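Local coordinates for uncharacterized protein (Legionella pneumophila subsp. pneumophila str. Philadelphia 1, PDB 4RD8) that is of unknown function but belongs to the DUF5636 family and folds as a single, mainly helical chain, at residues F88-K99 with L109-S120. The protein carries 3 engineered substitutions. Sequence-based numbering, arbitrary orientation. Where two conformers were deposited one is given.
Sequences FREGMLQTIGNK and LVSSGFMLKDSS
R89 lies across the ring of F114, its CG 3.5 Å from the ring centroid, a CH-pi contact over the face. A bend at chi2 (-91°) turns the rest of the chain along that face, leaving guanidinium and ring planes only 12° apart. From there NE and NH2 grip one atom, S112 O, side-on; NE is the nearer at 2.8 Å. Arginine suits the place, with apolar methylenes for the ring and in-plane N-H groups for a carbonyl that follows helix 103-111. G113 closes that helix in a Schellman motif and its O receives R89 N almost straight (175°); at its positive phi a CB would jam against S112 O and point at R89 CG, hence glycine. L93 CD1 also touches F114, at CD1 (3.5 Å).

L93 and L116 form a single beta bridge: L93 N donates to M115 O, and K117 N returns to L93 O. Between this bridge and R89, a water accepts from M115 N and donates to R89 O and G91 O. Selenomethionines M92 and M115 run side by side; the unbranched, flexible chain of buried M115 can bend at chi2 and chi3, bringing CE to F88 CE2 (3.6 Å). K117, extended beyond CG, is long enough to carry NZ to a lone pair of N98 OD1 (3.0 Å) and weakly to Q94 OE1; E128 is a distant, weak ionic partner. A second water links T95 N, K99 O and S120 OG.

The contact thus folds the loop following helix 69-85 against the exit of helix 103-111. M115 packs on L83 of the former and W135 of helix 130-144, and F88 meets Y162 of helix 157-162.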
loop_
_atom_site.group_PDB
_atom_site.type_symbol
_atom_site.label_atom_id
_atom_site.label_comp_id
_atom_site.label_asym_id
_atom_site.label_seq_id
_atom_site.Cartn_x
_atom_site.Cartn_y
_atom_site.Cartn_z
ATOM N N PHE A 88 -7.626 -8.322 -3.815
ATOM C CA PHE A 88 -8.303 -7.570 -2.765
ATOM C C PHE A 88 -9.815 -7.533 -3.015
ATOM O O PHE A 88 -10.280 -7.716 -4.146
ATOM C CB PHE A 88 -7.765 -6.139 -2.679
ATOM C CG PHE A 88 -6.379 -6.043 -2.099
ATOM C CD1 PHE A 88 -5.270 -6.422 -2.845
ATOM C CD2 PHE A 88 -6.188 -5.573 -0.813
ATOM C CE1 PHE A 88 -3.991 -6.330 -2.305
ATOM C CE2 PHE A 88 -4.917 -5.477 -0.266
ATOM C CZ PHE A 88 -3.812 -5.857 -1.027
ATOM N N ARG A 89 -10.586 -7.295 -1.954
ATOM C CA ARG A 89 -12.016 -7.074 -2.123
ATOM C C ARG A 89 -12.213 -5.847 -2.996
ATOM O O ARG A 89 -11.429 -4.895 -2.916
ATOM C CB ARG A 89 -12.686 -6.826 -0.775
ATOM C CG ARG A 89 -12.487 -7.949 0.222
ATOM C CD ARG A 89 -13.591 -8.996 0.145
ATOM N NE ARG A 89 -13.371 -10.027 1.162
ATOM C CZ ARG A 89 -14.281 -10.901 1.573
ATOM N NH1 ARG A 89 -15.519 -10.883 1.084
ATOM N NH2 ARG A 89 -13.943 -11.795 2.496
ATOM N N GLU A 90 -13.262 -5.861 -3.804
ATOM C CA GLU A 90 -13.571 -4.721 -4.657
ATOM C C GLU A 90 -14.326 -3.652 -3.874
ATOM O O GLU A 90 -15.492 -3.820 -3.506
ATOM C CB GLU A 90 -14.382 -5.145 -5.875
ATOM C CG GLU A 90 -14.605 -4.022 -6.879
ATOM C CD GLU A 90 -14.976 -4.548 -8.245
ATOM O OE1 GLU A 90 -15.727 -5.545 -8.312
ATOM O OE2 GLU A 90 -14.507 -3.973 -9.252
ATOM N N GLY A 91 -13.649 -2.546 -3.610
ATOM C CA GLY A 91 -14.245 -1.480 -2.829
ATOM C C GLY A 91 -13.440 -1.220 -1.572
ATOM O O GLY A 91 -13.403 -2.060 -0.677
HETATM N N MSE A 92 -12.772 -0.069 -1.528
HETATM C CA MSE A 92 -12.051 0.347 -0.328
HETATM C C MSE A 92 -13.082 0.810 0.715
HETATM O O MSE A 92 -14.063 1.477 0.363
HETATM C CB MSE A 92 -11.065 1.487 -0.655
HETATM C CG MSE A 92 -9.905 1.108 -1.591
HETATM SE SE MSE A 92 -8.551 2.508 -1.712
HETATM C CE MSE A 92 -9.661 3.936 -2.445
ATOM N N LEU A 93 -12.856 0.446 1.975
ATOM C CA LEU A 93 -13.796 0.755 3.058
ATOM C C LEU A 93 -13.331 1.952 3.880
ATOM O O LEU A 93 -12.140 2.269 3.922
ATOM C CB LEU A 93 -13.953 -0.450 3.993
ATOM C CG LEU A 93 -14.473 -1.747 3.359
ATOM C CD1 LEU A 93 -14.706 -2.785 4.432
ATOM C CD2 LEU A 93 -15.754 -1.499 2.587
ATOM N N GLN A 94 -14.287 2.624 4.511
ATOM C CA GLN A 94 -13.997 3.532 5.613
ATOM C C GLN A 94 -15.201 3.418 6.545
ATOM O O GLN A 94 -16.180 2.761 6.207
ATOM C CB GLN A 94 -13.887 4.961 5.098
ATOM C CG GLN A 94 -15.197 5.464 4.486
ATOM C CD GLN A 94 -15.157 6.917 4.108
ATOM O OE1 GLN A 94 -14.574 7.291 3.087
ATOM N NE2 GLN A 94 -15.793 7.754 4.921
ATOM N N THR A 95 -15.149 4.048 7.708
ATOM C CA THR A 95 -16.360 4.145 8.519
ATOM C C THR A 95 -17.156 5.385 8.157
ATOM O O THR A 95 -16.607 6.366 7.634
ATOM C CB THR A 95 -16.064 4.169 10.036
ATOM O OG1 THR A 95 -15.348 5.365 10.355
ATOM C CG2 THR A 95 -15.249 2.944 10.444
ATOM N N ILE A 96 -18.454 5.351 8.444
ATOM C CA ILE A 96 -19.266 6.535 8.290
ATOM C C ILE A 96 -18.729 7.588 9.263
ATOM O O ILE A 96 -18.577 7.320 10.455
ATOM C CB ILE A 96 -20.755 6.232 8.564
ATOM C CG1 ILE A 96 -21.241 5.167 7.578
ATOM C CG2 ILE A 96 -21.596 7.486 8.421
ATOM C CD1 ILE A 96 -22.721 4.832 7.724
ATOM N N GLY A 97 -18.425 8.776 8.757
ATOM C CA GLY A 97 -17.869 9.813 9.606
ATOM C C GLY A 97 -16.356 9.738 9.764
ATOM O O GLY A 97 -15.776 10.555 10.490
ATOM N N ASN A 98 -15.718 8.778 9.092
ATOM C CA ASN A 98 -14.256 8.629 9.137
ATOM C C ASN A 98 -13.690 8.414 10.538
ATOM O O ASN A 98 -12.580 8.850 10.831
ATOM C CB ASN A 98 -13.557 9.850 8.521
ATOM C CG ASN A 98 -13.593 9.841 7.024
ATOM O OD1 ASN A 98 -12.886 9.065 6.380
ATOM N ND2 ASN A 98 -14.413 10.714 6.449
ATOM N N LYS A 99 -14.452 7.748 11.399
ATOM C CA LYS A 99 -13.975 7.407 12.734
ATOM C C LYS A 99 -12.984 6.258 12.600
ATOM O O LYS A 99 -13.142 5.399 11.734
ATOM C CB LYS A 99 -15.138 6.956 13.624
ATOM C CG LYS A 99 -16.299 7.942 13.730
ATOM C CD LYS A 99 -16.109 8.918 14.884
ATOM C CE LYS A 99 -17.453 9.468 15.367
ATOM N NZ LYS A 99 -17.432 9.883 16.814
ATOM N N LEU A 109 -10.682 -6.855 9.271
ATOM C CA LEU A 109 -11.007 -6.524 7.884
ATOM C C LEU A 109 -9.801 -6.738 6.967
ATOM O O LEU A 109 -9.961 -7.156 5.817
ATOM C CB LEU A 109 -11.519 -5.084 7.781
ATOM C CG LEU A 109 -12.879 -4.938 8.476
ATOM C CD1 LEU A 109 -13.284 -3.457 8.551
ATOM C CD2 LEU A 109 -13.951 -5.735 7.705
ATOM N N VAL A 110 -8.600 -6.442 7.472
ATOM C CA VAL A 110 -7.375 -6.718 6.705
ATOM C C VAL A 110 -7.292 -8.221 6.425
ATOM O O VAL A 110 -7.045 -8.651 5.290
ATOM C CB VAL A 110 -6.104 -6.250 7.467
ATOM C CG1 VAL A 110 -4.822 -6.812 6.799
ATOM C CG2 VAL A 110 -6.050 -4.727 7.504
ATOM N N SER A 111 -7.513 -9.014 7.469
ATOM C CA SER A 111 -7.433 -10.467 7.335
ATOM C C SER A 111 -8.489 -10.999 6.380
ATOM O O SER A 111 -8.371 -12.122 5.887
ATOM C CB SER A 111 -7.582 -11.164 8.690
ATOM O OG SER A 111 -8.945 -11.224 9.084
ATOM N N SER A 112 -9.520 -10.200 6.133
ATOM C CA SER A 112 -10.601 -10.598 5.245
ATOM C C SER A 112 -10.395 -10.108 3.817
ATOM O O SER A 112 -11.215 -10.401 2.946
ATOM C CB SER A 112 -11.953 -10.092 5.769
ATOM O OG SER A 112 -12.169 -10.555 7.099
ATOM N N GLY A 113 -9.316 -9.359 3.578
ATOM C CA GLY A 113 -8.987 -8.921 2.228
ATOM C C GLY A 113 -9.416 -7.514 1.829
ATOM O O GLY A 113 -9.271 -7.129 0.667
ATOM N N PHE A 114 -9.946 -6.742 2.774
ATOM C CA PHE A 114 -10.366 -5.373 2.483
ATOM C C PHE A 114 -9.236 -4.365 2.653
ATOM O O PHE A 114 -8.478 -4.425 3.630
ATOM C CB PHE A 114 -11.526 -4.955 3.404
ATOM C CG PHE A 114 -12.798 -5.710 3.160
ATOM C CD1 PHE A 114 -13.705 -5.281 2.200
ATOM C CD2 PHE A 114 -13.089 -6.858 3.885
ATOM C CE1 PHE A 114 -14.886 -5.969 1.972
ATOM C CE2 PHE A 114 -14.269 -7.560 3.651
ATOM C CZ PHE A 114 -15.172 -7.111 2.691
HETATM N N MSE A 115 -9.140 -3.431 1.703
HETATM C CA MSE A 115 -8.301 -2.243 1.862
HETATM C C MSE A 115 -9.150 -1.149 2.489
HETATM O O MSE A 115 -10.317 -0.989 2.141
HETATM C CB MSE A 115 -7.785 -1.762 0.496
HETATM C CG MSE A 115 -7.008 -0.432 0.554
HETATM SE SE MSE A 115 -5.422 -0.499 1.652
HETATM C CE MSE A 115 -4.572 -2.026 0.831
ATOM N N LEU A 116 -8.571 -0.404 3.429
ATOM C CA LEU A 116 -9.281 0.701 4.051
ATOM C C LEU A 116 -8.524 2.009 3.902
ATOM O O LEU A 116 -7.318 2.009 3.644
ATOM C CB LEU A 116 -9.465 0.404 5.541
ATOM C CG LEU A 116 -10.320 -0.834 5.829
ATOM C CD1 LEU A 116 -9.441 -2.027 6.087
ATOM C CD2 LEU A 116 -11.233 -0.570 7.017
ATOM N N LYS A 117 -9.241 3.117 4.080
ATOM C CA LYS A 117 -8.631 4.427 4.217
ATOM C C LYS A 117 -7.626 4.389 5.358
ATOM O O LYS A 117 -7.831 3.665 6.335
ATOM C CB LYS A 117 -9.714 5.449 4.555
ATOM C CG LYS A 117 -10.033 6.436 3.475
ATOM C CD LYS A 117 -11.074 7.427 3.979
ATOM C CE LYS A 117 -11.445 8.436 2.923
ATOM N NZ LYS A 117 -12.325 9.498 3.482
ATOM N N ASP A 118 -6.551 5.174 5.237
ATOM C CA ASP A 118 -5.514 5.238 6.272
ATOM C C ASP A 118 -6.145 5.568 7.622
ATOM O O ASP A 118 -5.767 5.014 8.657
ATOM C CB ASP A 118 -4.480 6.331 5.953
ATOM C CG ASP A 118 -3.648 6.036 4.700
ATOM O OD1 ASP A 118 -3.718 4.909 4.163
ATOM O OD2 ASP A 118 -2.905 6.948 4.267
ATOM N N SER A 119 -7.116 6.474 7.599
ATOM C CA SER A 119 -7.721 6.985 8.828
ATOM C C SER A 119 -8.642 5.975 9.519
ATOM O O SER A 119 -9.122 6.209 10.624
ATOM C CB SER A 119 -8.473 8.287 8.535
ATOM O OG SER A 119 -9.391 8.089 7.474
ATOM N N SER A 120 -8.899 4.847 8.875
ATOM C CA SER A 120 -9.704 3.804 9.504
ATOM C C SER A 120 -8.905 3.116 10.608
ATOM O O SER A 120 -9.464 2.446 11.466
ATOM C CB SER A 120 -10.179 2.796 8.460
ATOM O OG SER A 120 -11.015 3.448 7.524
HETATM O O HOH W 1 -10.983 -3.461 -0.492
HETATM O O HOH W 2 -12.563 5.260 8.582
#